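Local atomic coordinates of Lmo0740 protein (Listeria monocytogenes, PDB entry 4RFA), a protein that probably acts as a Crp-family transcription regulator, joining a cyclic nucleotide-binding-type domain to a DNA-binding winged helix-turn-helix domain. Residues I50-E55 against Y107-D112; T149-I154 against T202-E207; E174-N179 against P216-K221. All coordinates share one frame; numbering follows the deposited sequence.

From the N terminus, the chain first closes contact 1, where strand 49-55 meets strand 103-110 across an all-strand-and-loop excursion within the cyclic nucleotide-binding-type domain. Helices 111-120 and 126-143 then lead to the C-terminal domain, which holds the other two contacts. Contact 2 opens at the start of helix 150-165 and closes at the end of helix 194-206. Contact 3 opens inside that loop, at strand 174-176, and closes beyond it at strand 218-220, so the two cross, their centres about 15 Å apart. Contact 1 precedes both in series; its centre is about 37 Å from that of contact 2 and 30 Å from that of contact 3.

Contact 1 (I50-E55 against Y107-D112); sequences IFFIVE and YKIDAD
Ile50, Phe51 and Phe52 pair with Ile109, Lys108 and Tyr107 in antiparallel register, the two strand axes meeting at 154°. The ladder belongs to the beta-roll of the cyclic nucleotide-binding-type domain. Ile50 and Ile109 form one hydrogen-bonded pair, in which Ile50 N to Ile109 O and Ile109 N to Ile50 O both measure 2.8 Å. Phe52 and Tyr107 form the second, with Tyr107 N 2.9 Å from Phe52 O. Between them lies the non-hydrogen-bonded pair Phe51-Lys108, where Phe51 CA comes to 3.3 Å from Tyr107 O in a CA-H...O contact.

Phe51 and Lys108 leave one face side by side, pointing the same way. The lysine CG is anti to the backbone N (chi1 177°) and the chain is extended beyond it, which lays the methylenes along the ring, Lys108 CG 3.6 Å from Phe51 CE2. Its ammonium group goes on to a long, weak ion pair with Glu45, while the Phe51 ring also stacks with Phe42.

The other face is mostly apolar and is covered by helix 11-20, with Leu12 on Phe52 and Val54, Leu16 on Tyr107 and Leu19 on Ile109. Here Ile109 sends its CD1 methyl to the edge of the Phe52 ring, near the ring plane and 3.6 Å from Phe52 CD2. Where the strand gives way to helix 111-120, Ala111 CB rests against Ile50 CG1, and Asp110 caps that helix by accepting from Phe113 N through OD1. At the opposite end a classic beta bulge sets both Val54 and Glu55 against Met105. From within the bulge, Val54 CG1 meets the edge of the Tyr107 ring in its plane, 3.5 Å from Tyr107 CD2.

Contact 2 (T149-I154 against T202-E207); sequences TPKERI and TELVEE
The carboxylates of Glu203 and Glu207 share a single cation, Lys151 NZ, each offering one oxygen but from a different side. Glu207 OE2 is met on its syn side, only 17° out of the carboxylate plane, with Lys151 NZ 2.9 Å away. Glu203 OE1 is met on its anti side and twice as far from the plane, 34°, at 3.1 Å from Lys151 NZ. Both pairs are salt bridges and form one network; the positive charge would be expected to stabilise the ionised form of both acids.

Lys151 turns sharply at chi2 and again at chi4, which brings NZ within reach of both acids. It comes at Glu207 from the opposite direction and passes Glu203 diagonally, while its CE methylene lies 3.7 Å from Leu204 CD1. Beneath the charges, Ile154 and Leu204 reach toward each other tip to tip, Ile154 CG2 standing 3.9 Å from Leu204 CD2.

A capping box opens the first helix. Glu152 N donates to Thr149 OG1, and Thr149 N returns a bond to Glu152 OE1 of 2.8 Å, using the anti lone pair of that oxygen. Glu152 OE1 also takes a bond from Thr149 OG1, so two donors of one residue grip it. Nearby, the Arg153 guanidinium has Pro150 CA over the centre of one face, 3.9 Å above its plane; its NE donates to Cys190 O, and the residue touches Ala147 of the second subunit.

The segments 150-154 and 202-206 run at 61° to each other; the first begins helix 150-165, the first of the C-terminal domain, and the second ends helix 194-206, by its position in the Crp-type fold probably the recognition helix. Ile154 also packs on Ile197 and Leu200 of helix 194-206, and Leu204 on Tyr155 and Leu158 of helix 150-165.

Contact 3 (E174-N179 against P216-K221); sequences EIVLPN and PYRIDK
Leu177 fills the hollow between Tyr217 and Ile219 just past the end of a short antiparallel ladder in the C-terminal winged-helix domain, on the side where Ile175 and Ile219 lie; strand 218-220 probably belongs to the wing. The Leu177 methyls divide the work: CD1 lies 4.0 Å from Tyr217 CB, and CD2 meets Ile219 CD1. Helix 150-165 covers this side, Leu158 lying against Leu177 and Ala162 against Ile175 and Ile219. Further along, the Lys221 chain, bent at chi2 (62°), drapes over the end of Ile175, its CD 3.7 Å from Ile175 CD1.

On the other face, Glu174 and Arg218 cross at a slant with their flat groups almost perpendicular, 88° apart. Arg218 NH1 donates to the syn side of Glu174 OE1 at 2.6 Å, a short salt bridge lying close to the guanidinium plane. Val176 runs alongside Arg218, pointing the same way.

Pro216, preceded by a cis peptide bond, is the bump at the open end of the ladder. It sits against Val176 CG1 and Asn179 ND2 and presses its CB to 3.2 Å from Leu177 O.

Ile175 and Ile219 exchange two backbone hydrogen bonds, and Leu177 N adds a third to Tyr217 O at 2.9 Å. Past the ladder, where both segments have left the strands, a water bridges them: its oxygen lies 2.9 Å from both Pro178 O, to which it donates, and Tyr217 N, from which it accepts.

Contact 1 (I50-E55 against Y107-D112)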
loop_
_atom_site.group_PDB
_atom_site.type_symbol
_atom_site.label_atom_id
_atom_site.label_comp_id
_atom_site.label_asym_id
_atom_site.label_seq_id
_atom_site.Cartn_x
_atom_site.Cartn_y
_atom_site.Cartn_z
ATOM N N ILE A 50 -1.456 -0.214 -18.017
ATOM C CA ILE A 50 -0.947 0.553 -16.913
ATOM C C ILE A 50 -1.193 2.032 -17.263
ATOM O O ILE A 50 -1.142 2.385 -18.436
ATOM C CB ILE A 50 0.546 0.238 -16.760
ATOM C CG1 ILE A 50 0.736 -1.248 -16.484
ATOM C CG2 ILE A 50 1.166 1.015 -15.640
ATOM C CD1 ILE A 50 -0.104 -1.758 -15.328
ATOM N N PHE A 51 -1.470 2.873 -16.262
ATOM C CA PHE A 51 -1.770 4.303 -16.495
ATOM C C PHE A 51 -0.770 5.200 -15.792
ATOM O O PHE A 51 -0.558 5.062 -14.626
ATOM C CB PHE A 51 -3.184 4.655 -15.983
ATOM C CG PHE A 51 -4.254 3.840 -16.610
ATOM C CD1 PHE A 51 -4.476 2.529 -16.199
ATOM C CD2 PHE A 51 -5.010 4.343 -17.628
ATOM C CE1 PHE A 51 -5.435 1.738 -16.828
ATOM C CE2 PHE A 51 -5.970 3.577 -18.249
ATOM C CZ PHE A 51 -6.181 2.272 -17.860
ATOM N N PHE A 52 -0.140 6.114 -16.512
ATOM C CA PHE A 52 0.738 7.104 -15.882
ATOM C C PHE A 52 0.205 8.507 -15.891
ATOM O O PHE A 52 -0.061 9.070 -16.967
ATOM C CB PHE A 52 2.062 7.151 -16.626
ATOM C CG PHE A 52 3.024 6.164 -16.136
ATOM C CD1 PHE A 52 3.698 6.391 -14.945
ATOM C CD2 PHE A 52 3.226 4.984 -16.825
ATOM C CE1 PHE A 52 4.586 5.455 -14.454
ATOM C CE2 PHE A 52 4.115 4.040 -16.347
ATOM C CZ PHE A 52 4.800 4.275 -15.162
ATOM N N ILE A 53 0.126 9.114 -14.721
ATOM C CA ILE A 53 -0.355 10.489 -14.620
ATOM C C ILE A 53 0.828 11.379 -14.938
ATOM O O ILE A 53 1.902 11.218 -14.358
ATOM C CB ILE A 53 -0.851 10.831 -13.228
ATOM C CG1 ILE A 53 -1.799 9.755 -12.704
ATOM C CG2 ILE A 53 -1.422 12.241 -13.193
ATOM C CD1 ILE A 53 -2.754 9.143 -13.686
ATOM N N VAL A 54 0.654 12.283 -15.885
ATOM C CA VAL A 54 1.740 13.215 -16.218
ATOM C C VAL A 54 1.447 14.582 -15.647
ATOM O O VAL A 54 2.364 15.304 -15.309
ATOM C CB VAL A 54 2.065 13.291 -17.727
ATOM C CG1 VAL A 54 2.375 11.914 -18.278
ATOM C CG2 VAL A 54 0.928 13.916 -18.491
ATOM N N GLU A 55 0.184 14.939 -15.485
ATOM C CA GLU A 55 -0.101 16.181 -14.785
ATOM C C GLU A 55 -1.450 16.156 -14.121
ATOM O O GLU A 55 -2.344 15.438 -14.557
ATOM C CB GLU A 55 0.009 17.371 -15.755
ATOM C CG GLU A 55 -1.018 17.397 -16.840
ATOM C CD GLU A 55 -0.862 18.594 -17.806
ATOM O OE1 GLU A 55 0.262 18.862 -18.288
ATOM O OE2 GLU A 55 -1.890 19.257 -18.095
ATOM N N TYR A 107 -1.289 8.810 -19.544
ATOM C CA TYR A 107 -1.030 7.892 -20.637
ATOM C C TYR A 107 -1.539 6.495 -20.312
ATOM O O TYR A 107 -1.315 5.979 -19.254
ATOM C CB TYR A 107 0.467 7.888 -20.982
ATOM C CG TYR A 107 0.842 9.098 -21.809
ATOM C CD1 TYR A 107 0.651 9.118 -23.177
ATOM C CD2 TYR A 107 1.293 10.253 -21.197
ATOM C CE1 TYR A 107 0.960 10.252 -23.924
ATOM C CE2 TYR A 107 1.602 11.389 -21.932
ATOM C CZ TYR A 107 1.444 11.384 -23.277
ATOM O OH TYR A 107 1.748 12.531 -23.954
ATOM N N LYS A 108 -2.272 5.892 -21.223
ATOM C CA LYS A 108 -2.669 4.498 -21.040
ATOM C C LYS A 108 -1.694 3.680 -21.838
ATOM O O LYS A 108 -1.607 3.863 -23.045
ATOM C CB LYS A 108 -4.084 4.282 -21.574
ATOM C CG LYS A 108 -4.575 2.850 -21.492
ATOM C CD LYS A 108 -5.981 2.754 -22.035
ATOM C CE LYS A 108 -6.438 1.307 -22.138
ATOM N NZ LYS A 108 -7.647 1.224 -22.995
ATOM N N ILE A 109 -1.000 2.762 -21.181
ATOM C CA ILE A 109 -0.026 1.925 -21.852
ATOM C C ILE A 109 -0.319 0.436 -21.743
ATOM O O ILE A 109 -0.426 -0.112 -20.657
ATOM C CB ILE A 109 1.372 2.134 -21.271
ATOM C CG1 ILE A 109 1.743 3.605 -21.294
ATOM C CG2 ILE A 109 2.349 1.347 -22.100
ATOM C CD1 ILE A 109 2.789 3.997 -20.302
ATOM N N ASP A 110 -0.406 -0.227 -22.881
ATOM C CA ASP A 110 -0.705 -1.627 -22.889
ATOM C C ASP A 110 0.369 -2.293 -22.064
ATOM O O ASP A 110 1.552 -2.020 -22.215
ATOM C CB ASP A 110 -0.788 -2.164 -24.319
ATOM C CG ASP A 110 -0.789 -3.673 -24.366
ATOM O OD1 ASP A 110 0.260 -4.280 -24.019
ATOM O OD2 ASP A 110 -1.847 -4.235 -24.718
ATOM N N ALA A 111 -0.069 -3.149 -21.151
ATOM C CA ALA A 111 0.788 -3.728 -20.142
ATOM C C ALA A 111 1.754 -4.790 -20.706
ATOM O O ALA A 111 2.955 -4.836 -20.356
ATOM C CB ALA A 111 -0.097 -4.337 -19.058
ATOM N N ASP A 112 1.255 -5.647 -21.581
ATOM C CA ASP A 112 2.171 -6.570 -22.305
ATOM C C ASP A 112 3.351 -5.832 -22.986
ATOM O O ASP A 112 4.521 -6.227 -22.803
ATOM C CB ASP A 112 1.412 -7.411 -23.339
ATOM C CG ASP A 112 1.055 -8.802 -22.820
ATOM O OD1 ASP A 112 0.506 -8.921 -21.702
ATOM O OD2 ASP A 112 1.331 -9.785 -23.545
#

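Contact 2 (T149-I154 against T202-E207)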
loop_
_atom_site.group_PDB
_atom_site.type_symbol
_atom_site.label_atom_id
_atom_site.label_comp_id
_atom_site.label_asym_id
_atom_site.label_seq_id
_atom_site.Cartn_x
_atom_site.Cartn_y
_atom_site.Cartn_z
ATOM N N THR A 149 -6.421 9.959 17.044
ATOM C CA THR A 149 -7.496 10.930 17.198
ATOM C C THR A 149 -7.555 11.839 15.946
ATOM O O THR A 149 -6.630 11.898 15.165
ATOM C CB THR A 149 -7.233 11.857 18.384
ATOM O OG1 THR A 149 -5.994 12.538 18.152
ATOM C CG2 THR A 149 -7.107 11.067 19.682
ATOM N N PRO A 150 -8.650 12.560 15.775
ATOM C CA PRO A 150 -8.670 13.442 14.616
ATOM C C PRO A 150 -7.562 14.480 14.617
ATOM O O PRO A 150 -7.015 14.778 13.571
ATOM C CB PRO A 150 -10.055 14.085 14.694
ATOM C CG PRO A 150 -10.900 13.022 15.345
ATOM C CD PRO A 150 -9.987 12.413 16.391
ATOM N N LYS A 151 -7.185 14.957 15.785
ATOM C CA LYS A 151 -6.110 15.940 15.892
ATOM C C LYS A 151 -4.786 15.379 15.468
ATOM O O LYS A 151 -4.000 16.012 14.764
ATOM C CB LYS A 151 -5.997 16.442 17.340
ATOM C CG LYS A 151 -4.817 17.386 17.601
ATOM C CD LYS A 151 -5.198 18.850 17.484
ATOM C CE LYS A 151 -4.029 19.794 17.776
ATOM N NZ LYS A 151 -3.816 20.052 19.209
ATOM N N GLU A 152 -4.489 14.192 15.937
ATOM C CA GLU A 152 -3.282 13.551 15.467
ATOM C C GLU A 152 -3.319 13.304 13.985
ATOM O O GLU A 152 -2.313 13.426 13.327
ATOM C CB GLU A 152 -3.100 12.236 16.191
ATOM C CG GLU A 152 -2.857 12.421 17.679
ATOM C CD GLU A 152 -2.868 11.093 18.374
ATOM O OE1 GLU A 152 -3.861 10.335 18.214
ATOM O OE2 GLU A 152 -1.857 10.793 19.010
ATOM N N ARG A 153 -4.474 12.923 13.449
ATOM C CA ARG A 153 -4.572 12.686 12.017
ATOM C C ARG A 153 -4.332 13.925 11.161
ATOM O O ARG A 153 -3.722 13.845 10.100
ATOM C CB ARG A 153 -5.936 12.114 11.683
ATOM C CG ARG A 153 -6.108 10.716 12.234
ATOM C CD ARG A 153 -7.165 9.893 11.557
ATOM N NE ARG A 153 -8.516 10.461 11.567
ATOM C CZ ARG A 153 -9.443 10.259 12.501
ATOM N NH1 ARG A 153 -9.182 9.547 13.611
ATOM N NH2 ARG A 153 -10.653 10.773 12.319
ATOM N N ILE A 154 -4.802 15.083 11.615
ATOM C CA ILE A 154 -4.680 16.281 10.791
ATOM C C ILE A 154 -3.222 16.715 10.657
ATOM O O ILE A 154 -2.778 17.152 9.585
ATOM C CB ILE A 154 -5.592 17.417 11.309
ATOM C CG1 ILE A 154 -5.669 18.540 10.273
ATOM C CG2 ILE A 154 -5.140 17.968 12.657
ATOM C CD1 ILE A 154 -6.663 19.603 10.648
ATOM N N THR A 202 -7.913 25.742 13.740
ATOM C CA THR A 202 -7.651 26.886 14.662
ATOM C C THR A 202 -6.543 26.546 15.638
ATOM O O THR A 202 -5.584 27.319 15.813
ATOM C CB THR A 202 -8.921 27.288 15.418
ATOM O OG1 THR A 202 -9.871 27.720 14.459
ATOM C CG2 THR A 202 -8.673 28.419 16.412
ATOM N N GLU A 203 -6.628 25.351 16.220
ATOM C CA GLU A 203 -5.591 24.897 17.139
ATOM C C GLU A 203 -4.220 24.881 16.459
ATOM O O GLU A 203 -3.258 25.340 17.032
ATOM C CB GLU A 203 -5.930 23.534 17.705
ATOM C CG GLU A 203 -7.128 23.526 18.636
ATOM C CD GLU A 203 -7.463 22.109 19.080
ATOM O OE1 GLU A 203 -6.584 21.437 19.651
ATOM O OE2 GLU A 203 -8.596 21.654 18.840
ATOM N N LEU A 204 -4.154 24.369 15.238
ATOM C CA LEU A 204 -2.913 24.266 14.495
ATOM C C LEU A 204 -2.304 25.645 14.187
ATOM O O LEU A 204 -1.096 25.792 14.096
ATOM C CB LEU A 204 -3.136 23.461 13.191
ATOM C CG LEU A 204 -2.718 21.932 13.234
ATOM C CD1 LEU A 204 -3.352 21.187 14.380
ATOM C CD2 LEU A 204 -3.038 21.227 11.921
ATOM N N VAL A 205 -3.142 26.652 14.007
ATOM C CA VAL A 205 -2.620 28.015 13.828
ATOM C C VAL A 205 -2.116 28.516 15.173
ATOM O O VAL A 205 -1.015 29.015 15.231
ATOM C CB VAL A 205 -3.575 28.986 13.081
ATOM C CG1 VAL A 205 -5.004 28.826 13.520
ATOM C CG2 VAL A 205 -3.164 30.460 13.252
ATOM N N GLU A 206 -2.836 28.251 16.264
ATOM C CA GLU A 206 -2.387 28.670 17.605
ATOM C C GLU A 206 -1.058 28.023 17.927
ATOM O O GLU A 206 -0.169 28.668 18.465
ATOM C CB GLU A 206 -3.442 28.379 18.684
ATOM C CG GLU A 206 -4.723 29.197 18.444
ATOM C CD GLU A 206 -5.988 28.740 19.189
ATOM O OE1 GLU A 206 -6.103 27.539 19.565
ATOM O OE2 GLU A 206 -6.899 29.611 19.349
ATOM N N GLU A 207 -0.881 26.769 17.515
ATOM C CA GLU A 207 0.356 26.069 17.759
ATOM C C GLU A 207 1.463 26.371 16.747
ATOM O O GLU A 207 2.513 25.743 16.755
ATOM C CB GLU A 207 0.045 24.590 17.766
ATOM C CG GLU A 207 -0.919 24.208 18.877
ATOM C CD GLU A 207 -1.437 22.789 18.729
ATOM O OE1 GLU A 207 -1.161 22.144 17.689
ATOM O OE2 GLU A 207 -2.110 22.309 19.658
#

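Contact 3 (E174-N179 against P216-K221)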
loop_
_atom_site.group_PDB
_atom_site.type_symbol
_atom_site.label_atom_id
_atom_site.label_comp_id
_atom_site.label_asym_id
_atom_site.label_seq_id
_atom_site.Cartn_x
_atom_site.Cartn_y
_atom_site.Cartn_z
ATOM N N GLU A 174 7.817 28.665 4.424
ATOM C CA GLU A 174 6.505 28.048 4.369
ATOM C C GLU A 174 6.468 26.992 3.278
ATOM O O GLU A 174 7.070 27.172 2.212
ATOM C CB GLU A 174 5.443 29.086 4.005
ATOM C CG GLU A 174 5.100 30.107 5.079
ATOM C CD GLU A 174 4.125 31.159 4.567
ATOM O OE1 GLU A 174 3.472 30.931 3.524
ATOM O OE2 GLU A 174 4.010 32.226 5.199
ATOM N N ILE A 175 5.725 25.916 3.525
ATOM C CA ILE A 175 5.404 24.960 2.479
ATOM C C ILE A 175 3.929 25.098 2.184
ATOM O O ILE A 175 3.113 25.030 3.096
ATOM C CB ILE A 175 5.757 23.535 2.904
ATOM C CG1 ILE A 175 7.275 23.380 2.879
ATOM C CG2 ILE A 175 5.111 22.510 1.979
ATOM C CD1 ILE A 175 7.774 22.153 3.611
ATOM N N VAL A 176 3.596 25.313 0.911
ATOM C CA VAL A 176 2.240 25.675 0.510
ATOM C C VAL A 176 1.600 24.517 -0.236
ATOM O O VAL A 176 2.238 23.898 -1.079
ATOM C CB VAL A 176 2.228 26.908 -0.404
ATOM C CG1 VAL A 176 0.795 27.337 -0.701
ATOM C CG2 VAL A 176 3.010 28.051 0.249
ATOM N N LEU A 177 0.336 24.248 0.069
ATOM C CA LEU A 177 -0.357 23.112 -0.531
ATOM C C LEU A 177 -1.223 23.607 -1.705
ATOM O O LEU A 177 -1.706 24.717 -1.684
ATOM C CB LEU A 177 -1.239 22.395 0.492
ATOM C CG LEU A 177 -0.584 21.756 1.719
ATOM C CD1 LEU A 177 -1.630 20.995 2.498
ATOM C CD2 LEU A 177 0.592 20.847 1.380
ATOM N N PRO A 178 -1.488 22.734 -2.681
ATOM C CA PRO A 178 -2.388 23.106 -3.773
ATOM C C PRO A 178 -3.754 23.598 -3.333
ATOM O O PRO A 178 -4.306 23.180 -2.313
ATOM C CB PRO A 178 -2.584 21.793 -4.535
ATOM C CG PRO A 178 -1.418 20.975 -4.186
ATOM C CD PRO A 178 -1.107 21.307 -2.759
ATOM N N ASN A 179 -4.313 24.402 -4.210
ATOM C CA ASN A 179 -5.559 25.081 -4.024
ATOM C C ASN A 179 -6.722 24.147 -3.797
ATOM O O ASN A 179 -7.638 24.475 -3.052
ATOM C CB ASN A 179 -5.838 25.888 -5.279
ATOM C CG ASN A 179 -6.800 27.013 -5.032
ATOM O OD1 ASN A 179 -7.892 27.046 -5.597
ATOM N ND2 ASN A 179 -6.405 27.943 -4.180
ATOM N N PRO A 216 -5.222 28.380 0.306
ATOM C CA PRO A 216 -4.319 27.218 0.391
ATOM C C PRO A 216 -3.504 27.183 1.676
ATOM O O PRO A 216 -3.042 28.223 2.164
ATOM C CB PRO A 216 -3.406 27.349 -0.836
ATOM C CG PRO A 216 -3.711 28.679 -1.462
ATOM C CD PRO A 216 -4.905 29.300 -0.793
ATOM N N TYR A 217 -3.342 25.997 2.236
ATOM C CA TYR A 217 -2.686 25.852 3.519
ATOM C C TYR A 217 -1.195 26.099 3.388
ATOM O O TYR A 217 -0.529 25.585 2.478
ATOM C CB TYR A 217 -2.972 24.470 4.086
ATOM C CG TYR A 217 -4.442 24.296 4.315
ATOM C CD1 TYR A 217 -5.117 25.157 5.165
ATOM C CD2 TYR A 217 -5.180 23.352 3.624
ATOM C CE1 TYR A 217 -6.473 25.048 5.368
ATOM C CE2 TYR A 217 -6.562 23.241 3.829
ATOM C CZ TYR A 217 -7.189 24.097 4.703
ATOM O OH TYR A 217 -8.536 24.030 4.941
ATOM N N ARG A 218 -0.687 26.906 4.318
ATOM C CA ARG A 218 0.718 27.255 4.387
ATOM C C ARG A 218 1.236 26.708 5.704
ATOM O O ARG A 218 0.719 27.031 6.754
ATOM C CB ARG A 218 0.875 28.772 4.363
ATOM C CG ARG A 218 0.401 29.413 3.080
ATOM C CD ARG A 218 0.250 30.929 3.200
ATOM N NE ARG A 218 0.084 31.522 1.869
ATOM C CZ ARG A 218 1.059 32.014 1.096
ATOM N NH1 ARG A 218 2.332 32.048 1.498
ATOM N NH2 ARG A 218 0.752 32.503 -0.103
ATOM N N ILE A 219 2.258 25.875 5.628
ATOM C CA ILE A 219 2.713 25.124 6.762
ATOM C C ILE A 219 4.063 25.677 7.113
ATOM O O ILE A 219 4.905 25.844 6.231
ATOM C CB ILE A 219 2.846 23.624 6.446
ATOM C CG1 ILE A 219 1.476 23.012 6.164
ATOM C CG2 ILE A 219 3.485 22.879 7.609
ATOM C CD1 ILE A 219 1.574 21.807 5.246
ATOM N N ASP A 220 4.253 25.961 8.400
ATOM C CA ASP A 220 5.513 26.523 8.886
ATOM C C ASP A 220 6.623 25.543 8.645
ATOM O O ASP A 220 6.670 24.482 9.279
ATOM C CB ASP A 220 5.455 26.824 10.375
ATOM C CG ASP A 220 6.503 27.805 10.794
ATOM O OD1 ASP A 220 7.647 27.747 10.268
ATOM O OD2 ASP A 220 6.152 28.662 11.632
ATOM N N LYS A 221 7.507 25.909 7.724
ATOM C CA LYS A 221 8.655 25.089 7.376
ATOM C C LYS A 221 9.336 24.504 8.621
ATOM O O LYS A 221 9.556 23.282 8.677
ATOM C CB LYS A 221 9.656 25.902 6.558
ATOM C CG LYS A 221 10.896 25.121 6.176
ATOM C CD LYS A 221 10.536 23.933 5.298
ATOM C CE LYS A 221 11.773 23.235 4.762
ATOM N NZ LYS A 221 11.425 21.957 4.086
HETATM O O HOH W 1 -4.515 24.006 0.482
#